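Local atomic coordinates of STM4351 (Salmonella enterica, PDB entry 2Y7I), a protein that binds arginine with high specificity as a periplasmic solute-binding protein of family 3, probably for delivery to a membrane transporter. Residues Ala17-Val22 with Gly30-Val35; Phe66-Ala71 with Leu191-Arg196. One frame throughout, in Å; residues are numbered along the deposited sequence.

Interaction 1 (Ala17-Val22 with Gly30-Val35). With ARG (arginine), chain C.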
loop_
_atom_site.group_PDB
_atom_site.type_symbol
_atom_site.label_atom_id
_atom_site.label_comp_id
_atom_site.label_asym_id
_atom_site.label_seq_id
_atom_site.Cartn_x
_atom_site.Cartn_y
_atom_site.Cartn_z
ATOM N N ALA A 17 0.444 1.737 21.187
ATOM C CA ALA A 17 -0.068 0.563 20.474
ATOM C C ALA A 17 -1.297 0.978 19.678
ATOM O O ALA A 17 -2.098 1.769 20.184
ATOM C CB ALA A 17 -0.439 -0.558 21.466
ATOM N N PRO A 18 -1.469 0.445 18.446
ATOM C CA PRO A 18 -0.662 -0.573 17.752
ATOM C C PRO A 18 0.453 -0.022 16.848
ATOM O O PRO A 18 1.054 -0.793 16.096
ATOM C CB PRO A 18 -1.705 -1.250 16.852
ATOM C CG PRO A 18 -2.567 -0.090 16.418
ATOM C CD PRO A 18 -2.642 0.834 17.635
ATOM N N TYR A 19 0.683 1.287 16.874
ATOM C CA TYR A 19 1.722 1.911 16.048
ATOM C C TYR A 19 3.122 1.484 16.529
ATOM O O TYR A 19 3.912 0.959 15.759
ATOM C CB TYR A 19 1.580 3.436 16.085
ATOM C CG TYR A 19 0.246 3.954 15.571
ATOM C CD1 TYR A 19 0.023 4.115 14.208
ATOM C CD2 TYR A 19 -0.803 4.255 16.453
ATOM C CE1 TYR A 19 -1.199 4.578 13.727
ATOM C CE2 TYR A 19 -2.018 4.726 15.983
ATOM C CZ TYR A 19 -2.208 4.879 14.626
ATOM O OH TYR A 19 -3.407 5.334 14.147
ATOM N N GLU A 20 3.402 1.708 17.814
ATOM C CA GLU A 20 4.655 1.286 18.444
ATOM C C GLU A 20 4.439 1.186 19.935
ATOM O O GLU A 20 3.818 2.064 20.544
ATOM C CB GLU A 20 5.815 2.254 18.161
ATOM C CG GLU A 20 5.466 3.732 18.391
ATOM C CD GLU A 20 5.023 4.407 17.123
ATOM O OE1 GLU A 20 5.528 3.995 16.059
ATOM O OE2 GLU A 20 4.179 5.337 17.180
ATOM N N PHE A 21 4.938 0.092 20.502
ATOM C CA PHE A 21 4.801 -0.198 21.915
ATOM C C PHE A 21 5.824 -1.257 22.319
ATOM O O PHE A 21 6.571 -1.771 21.476
ATOM C CB PHE A 21 3.359 -0.618 22.259
ATOM C CG PHE A 21 2.913 -1.915 21.623
ATOM C CD1 PHE A 21 2.471 -1.946 20.298
ATOM C CD2 PHE A 21 2.883 -3.093 22.369
ATOM C CE1 PHE A 21 2.029 -3.129 19.720
ATOM C CE2 PHE A 21 2.455 -4.286 21.798
ATOM C CZ PHE A 21 2.021 -4.302 20.463
ATOM N N VAL A 22 5.867 -1.562 23.609
ATOM C CA VAL A 22 6.873 -2.465 24.148
ATOM C C VAL A 22 6.166 -3.751 24.548
ATOM O O VAL A 22 5.139 -3.711 25.228
ATOM C CB VAL A 22 7.623 -1.823 25.350
ATOM C CG1 VAL A 22 8.749 -2.717 25.836
ATOM C CG2 VAL A 22 8.201 -0.467 24.943
ATOM N N GLY A 30 5.086 -3.206 16.604
ATOM C CA GLY A 30 3.934 -2.454 16.153
ATOM C C GLY A 30 3.890 -2.250 14.652
ATOM O O GLY A 30 4.801 -2.665 13.923
ATOM N N PHE A 31 2.831 -1.583 14.200
ATOM C CA PHE A 31 2.666 -1.292 12.785
ATOM C C PHE A 31 3.855 -0.507 12.237
ATOM O O PHE A 31 4.434 -0.893 11.216
ATOM C CB PHE A 31 1.371 -0.535 12.533
ATOM C CG PHE A 31 1.159 -0.169 11.089
ATOM C CD1 PHE A 31 0.775 -1.131 10.163
ATOM C CD2 PHE A 31 1.327 1.146 10.666
ATOM C CE1 PHE A 31 0.560 -0.788 8.822
ATOM C CE2 PHE A 31 1.111 1.499 9.333
ATOM C CZ PHE A 31 0.739 0.526 8.417
ATOM N N ASP A 32 4.230 0.575 12.928
ATOM C CA ASP A 32 5.337 1.431 12.458
ATOM C C ASP A 32 6.663 0.692 12.406
ATOM O O ASP A 32 7.492 0.972 11.545
ATOM C CB ASP A 32 5.519 2.658 13.349
ATOM C CG ASP A 32 4.515 3.748 13.069
ATOM O OD1 ASP A 32 3.776 3.683 12.055
ATOM O OD2 ASP A 32 4.471 4.698 13.874
ATOM N N ILE A 33 6.865 -0.227 13.344
ATOM C CA ILE A 33 8.099 -1.012 13.403
ATOM C C ILE A 33 8.173 -1.959 12.203
ATOM O O ILE A 33 9.230 -2.119 11.600
ATOM C CB ILE A 33 8.230 -1.816 14.722
ATOM C CG1 ILE A 33 8.001 -0.919 15.959
ATOM C CG2 ILE A 33 9.582 -2.551 14.783
ATOM C CD1 ILE A 33 8.811 0.391 15.997
ATOM N N ASP A 34 7.048 -2.581 11.867
ATOM C CA ASP A 34 6.974 -3.471 10.694
ATOM C C ASP A 34 7.233 -2.710 9.403
ATOM O O ASP A 34 7.977 -3.185 8.533
ATOM C CB ASP A 34 5.631 -4.208 10.641
ATOM C CG ASP A 34 5.560 -5.345 11.649
ATOM O OD1 ASP A 34 6.533 -5.526 12.410
ATOM O OD2 ASP A 34 4.541 -6.053 11.692
ATOM N N VAL A 35 6.613 -1.534 9.289
ATOM C CA VAL A 35 6.857 -0.629 8.172
ATOM C C VAL A 35 8.342 -0.238 8.084
ATOM O O VAL A 35 8.955 -0.389 7.025
ATOM C CB VAL A 35 5.946 0.636 8.221
ATOM C CG1 VAL A 35 6.360 1.651 7.156
ATOM C CG2 VAL A 35 4.474 0.259 8.010
HETATM N N ARG C . -1.042 11.094 15.510
HETATM C CA ARG C . -0.827 12.075 16.619
HETATM C C ARG C . 0.136 13.164 16.163
HETATM O O ARG C . 0.472 14.056 16.939
HETATM C CB ARG C . -0.282 11.377 17.883
HETATM C CG ARG C . 0.994 10.550 17.643
HETATM C CD ARG C . 1.586 9.996 18.938
HETATM N NE ARG C . 2.578 8.962 18.632
HETATM C CZ ARG C . 3.298 8.300 19.536
HETATM N NH1 ARG C . 3.168 8.548 20.841
HETATM N NH2 ARG C . 4.156 7.387 19.131
HETATM O OXT ARG C . 0.616 13.157 15.013
#

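Interaction 2 (Phe66-Ala71 with Leu191-Arg196). With ZN (zinc ion), chain E; ARG (arginine), chain C.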
loop_
_atom_site.group_PDB
_atom_site.type_symbol
_atom_site.label_atom_id
_atom_site.label_comp_id
_atom_site.label_asym_id
_atom_site.label_seq_id
_atom_site.Cartn_x
_atom_site.Cartn_y
_atom_site.Cartn_z
ATOM N N PHE A 66 19.323 10.851 15.514
ATOM C CA PHE A 66 19.002 9.725 14.646
ATOM C C PHE A 66 18.747 10.182 13.212
ATOM O O PHE A 66 18.688 11.378 12.937
ATOM C CB PHE A 66 17.852 8.850 15.195
ATOM C CG PHE A 66 16.929 9.545 16.167
ATOM C CD1 PHE A 66 16.000 10.486 15.727
ATOM C CD2 PHE A 66 16.961 9.219 17.519
ATOM C CE1 PHE A 66 15.132 11.110 16.625
ATOM C CE2 PHE A 66 16.097 9.839 18.430
ATOM C CZ PHE A 66 15.185 10.784 17.981
ATOM N N ASP A 67 18.616 9.222 12.305
ATOM C CA ASP A 67 18.463 9.508 10.885
ATOM C C ASP A 67 17.027 9.820 10.500
ATOM O O ASP A 67 16.784 10.594 9.581
ATOM C CB ASP A 67 18.944 8.313 10.068
ATOM C CG ASP A 67 20.367 7.959 10.367
ATOM O OD1 ASP A 67 21.239 8.837 10.187
ATOM O OD2 ASP A 67 20.608 6.816 10.815
ATOM N N ALA A 68 16.082 9.205 11.203
ATOM C CA ALA A 68 14.680 9.285 10.824
ATOM C C ALA A 68 13.783 9.078 12.035
ATOM O O ALA A 68 14.219 8.562 13.063
ATOM C CB ALA A 68 14.360 8.259 9.731
ATOM N N VAL A 69 12.538 9.517 11.909
ATOM C CA VAL A 69 11.544 9.357 12.963
ATOM C C VAL A 69 10.335 8.679 12.351
ATOM O O VAL A 69 9.861 9.081 11.276
ATOM C CB VAL A 69 11.148 10.730 13.587
ATOM C CG1 VAL A 69 9.830 10.653 14.337
ATOM C CG2 VAL A 69 12.247 11.224 14.524
ATOM N N ILE A 70 9.857 7.633 13.021
ATOM C CA ILE A 70 8.560 7.045 12.705
ATOM C C ILE A 70 7.810 6.851 14.027
ATOM O O ILE A 70 8.338 6.227 14.965
ATOM C CB ILE A 70 8.701 5.745 11.850
ATOM C CG1 ILE A 70 7.360 5.360 11.204
ATOM C CG2 ILE A 70 9.321 4.574 12.662
ATOM C CD1 ILE A 70 7.444 4.142 10.244
ATOM N N ALA A 71 6.613 7.431 14.133
ATOM C CA ALA A 71 5.899 7.440 15.422
ATOM C C ALA A 71 4.420 7.801 15.333
ATOM O O ALA A 71 3.925 8.614 16.119
ATOM C CB ALA A 71 6.614 8.382 16.418
ATOM N N LEU A 191 0.269 9.780 7.761
ATOM C CA LEU A 191 1.434 9.496 8.587
ATOM C C LEU A 191 2.663 9.494 7.700
ATOM O O LEU A 191 2.619 8.991 6.574
ATOM C CB LEU A 191 1.299 8.152 9.292
ATOM C CG LEU A 191 0.065 7.929 10.166
ATOM C CD1 LEU A 191 0.189 6.586 10.858
ATOM C CD2 LEU A 191 -0.106 9.074 11.182
ATOM N N GLY A 192 3.759 10.054 8.209
ATOM C CA GLY A 192 4.988 10.168 7.421
ATOM C C GLY A 192 6.197 9.734 8.219
ATOM O O GLY A 192 6.162 9.700 9.458
ATOM N N ILE A 193 7.254 9.377 7.505
ATOM C CA ILE A 193 8.563 9.172 8.112
ATOM C C ILE A 193 9.320 10.488 7.980
ATOM O O ILE A 193 9.412 11.032 6.888
ATOM C CB ILE A 193 9.340 8.023 7.422
ATOM C CG1 ILE A 193 8.655 6.680 7.713
ATOM C CG2 ILE A 193 10.793 7.996 7.913
ATOM C CD1 ILE A 193 9.263 5.479 6.977
ATOM N N ALA A 194 9.853 10.997 9.092
ATOM C CA ALA A 194 10.532 12.296 9.096
ATOM C C ALA A 194 12.046 12.148 9.045
ATOM O O ALA A 194 12.622 11.261 9.674
ATOM C CB ALA A 194 10.115 13.122 10.308
ATOM N N VAL A 195 12.673 13.012 8.258
ATOM C CA VAL A 195 14.129 13.142 8.231
ATOM C C VAL A 195 14.449 14.629 8.332
ATOM O O VAL A 195 13.555 15.463 8.161
ATOM C CB VAL A 195 14.759 12.488 6.965
ATOM C CG1 VAL A 195 14.109 11.122 6.685
ATOM C CG2 VAL A 195 14.630 13.388 5.734
ATOM N N ARG A 196 15.706 14.958 8.625
ATOM C CA ARG A 196 16.158 16.349 8.645
ATOM C C ARG A 196 15.986 17.031 7.292
ATOM O O ARG A 196 16.076 16.386 6.243
ATOM C CB ARG A 196 17.631 16.427 9.040
ATOM C CG ARG A 196 17.862 16.441 10.520
ATOM C CD ARG A 196 19.349 16.619 10.844
ATOM N NE ARG A 196 20.211 15.614 10.209
ATOM C CZ ARG A 196 20.220 14.305 10.489
ATOM N NH1 ARG A 196 19.384 13.779 11.392
ATOM N NH2 ARG A 196 21.064 13.510 9.838
HETATM ZN ZN ZN E . 22.406 6.741 11.819
HETATM N N ARG C . -1.042 11.094 15.510
HETATM C CA ARG C . -0.827 12.075 16.619
HETATM C C ARG C . 0.136 13.164 16.163
HETATM O O ARG C . 0.472 14.056 16.939
HETATM C CB ARG C . -0.282 11.377 17.883
HETATM C CG ARG C . 0.994 10.550 17.643
HETATM C CD ARG C . 1.586 9.996 18.938
HETATM N NE ARG C . 2.578 8.962 18.632
HETATM C CZ ARG C . 3.298 8.300 19.536
HETATM N NH1 ARG C . 3.168 8.548 20.841
HETATM N NH2 ARG C . 4.156 7.387 19.131
HETATM O OXT ARG C . 0.616 13.157 15.013
HETATM O O HOH W 1 17.818 12.961 8.882
HETATM O O HOH W 2 5.265 8.420 11.630
HETATM O O HOH W 3 22.317 8.254 13.351
#

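Interaction 1 (Ala17-Val22 with Gly30-Val35)
The carbonyl oxygens of Pro18 and Tyr19 take the first two amide hydrogens of the helix that starts at Phe31. Phe31 N points almost straight at Pro18 O (2.7 Å, 174° at the hydrogen), while Asp32 N reaches a lone pair of Tyr19 O at 2.9 Å with a more bent approach. Just before them Gly30, the N-cap residue, brings its CA to 3.3 Å from Pro18 O and makes a CA-H...O contact with Tyr19 O. On the pocket side two acids meet: Glu20 OE1 lies 2.5 Å from Asp32 OD2, the carboxylate planes 38° apart, a separation at which one of the pair probably carries a proton. This is the arginine pocket of a family 3 solute-binding protein, and the other oxygen, Glu20 OE2, accepts a hydrogen bond from NH2 of the bound arginine at 2.8 Å. Glu20 gets there because its chain bends at chi2 (-94°). Asp32 in turn is gripped by Tyr89 OH at OD1 and Gly72 N at OD2. The packing is looser beyond the acids, where Ile33 CD1 rests 4.1 Å from Glu20 CB. On the partly exposed side, Phe21 comes nearest with ring atom CE1, 4.1 Å from Gly30 CA.

Interaction 2 (Phe66-Ala71 with Leu191-Arg196)
A single antiparallel bridge, a hydrogen-bonded pair between Val69 and Ala194, ties two parts of the chain more than a hundred residues apart. Val69 N gives to Ala194 O at 2.8 Å, and Ala194 N returns to Val69 O at 2.9 Å. Beyond the bridge, water takes over at both ends: one molecule donates to Asp67 O and accepts from Arg196 N, another accepts from Ala71 N and donates to Gly192 O. Side chains pair up along the two backbones. Ile70 and Ile193 cross at an angle, Ile70 CD1 lying 3.8 Å from Ile193 CG1; Ala68 CB touches Ile193 CG2 at 4.0 Å and also meets Val195 CG1. Val69 CB and Ala194 CB lie side by side, 4.2 Å apart. Strand 68-69 also runs parallel to strand 7-12 at the edge of a three-stranded sheet, so residues 191-196, returning from late in the chain, are hydrogen-bonded onto this sheet's edge strand, with Val195 resting on helix 200-214. At the far end Arg196 folds back through a bend at chi3 (-55°), and its NH1 donates to Phe66 O at 2.9 Å, the oxygen lying in the guanidinium plane; Leu61 O is a second acceptor for NH1. Asp67 turns away from this strand pairing and binds a zinc ion through OD2 at 2.1 Å, with His9 and a water as further ligands. Towards the pocket, Ala71 O accepts from NE of the bound arginine at 2.9 Å and, weakly, from its NH2.

Overall arrangement
Both interactions are largely buried and converge on the bound arginine from the same part of the protein: Glu20 of interaction 1 offers a carboxylate, Ala71 of interaction 2 a backbone carbonyl. They meet directly, Glu20 and Asp32 packing against Ala71, and Asp32 also against Ile70. Their chemistry differs with their elements. In 17-22 with 30-35 a loop meets the start of a helix, and one acid, Glu20, binds the ligand while a second, Asp32, stands behind it. In 66-71 with 191-196 two extended backbones pair through amides, water and aliphatic side chains, running from the pocket out to a zinc-binding aspartate. Among the touching residues, the partly exposed ones are Phe21 in the former and Asp67 and Arg196 in the latter.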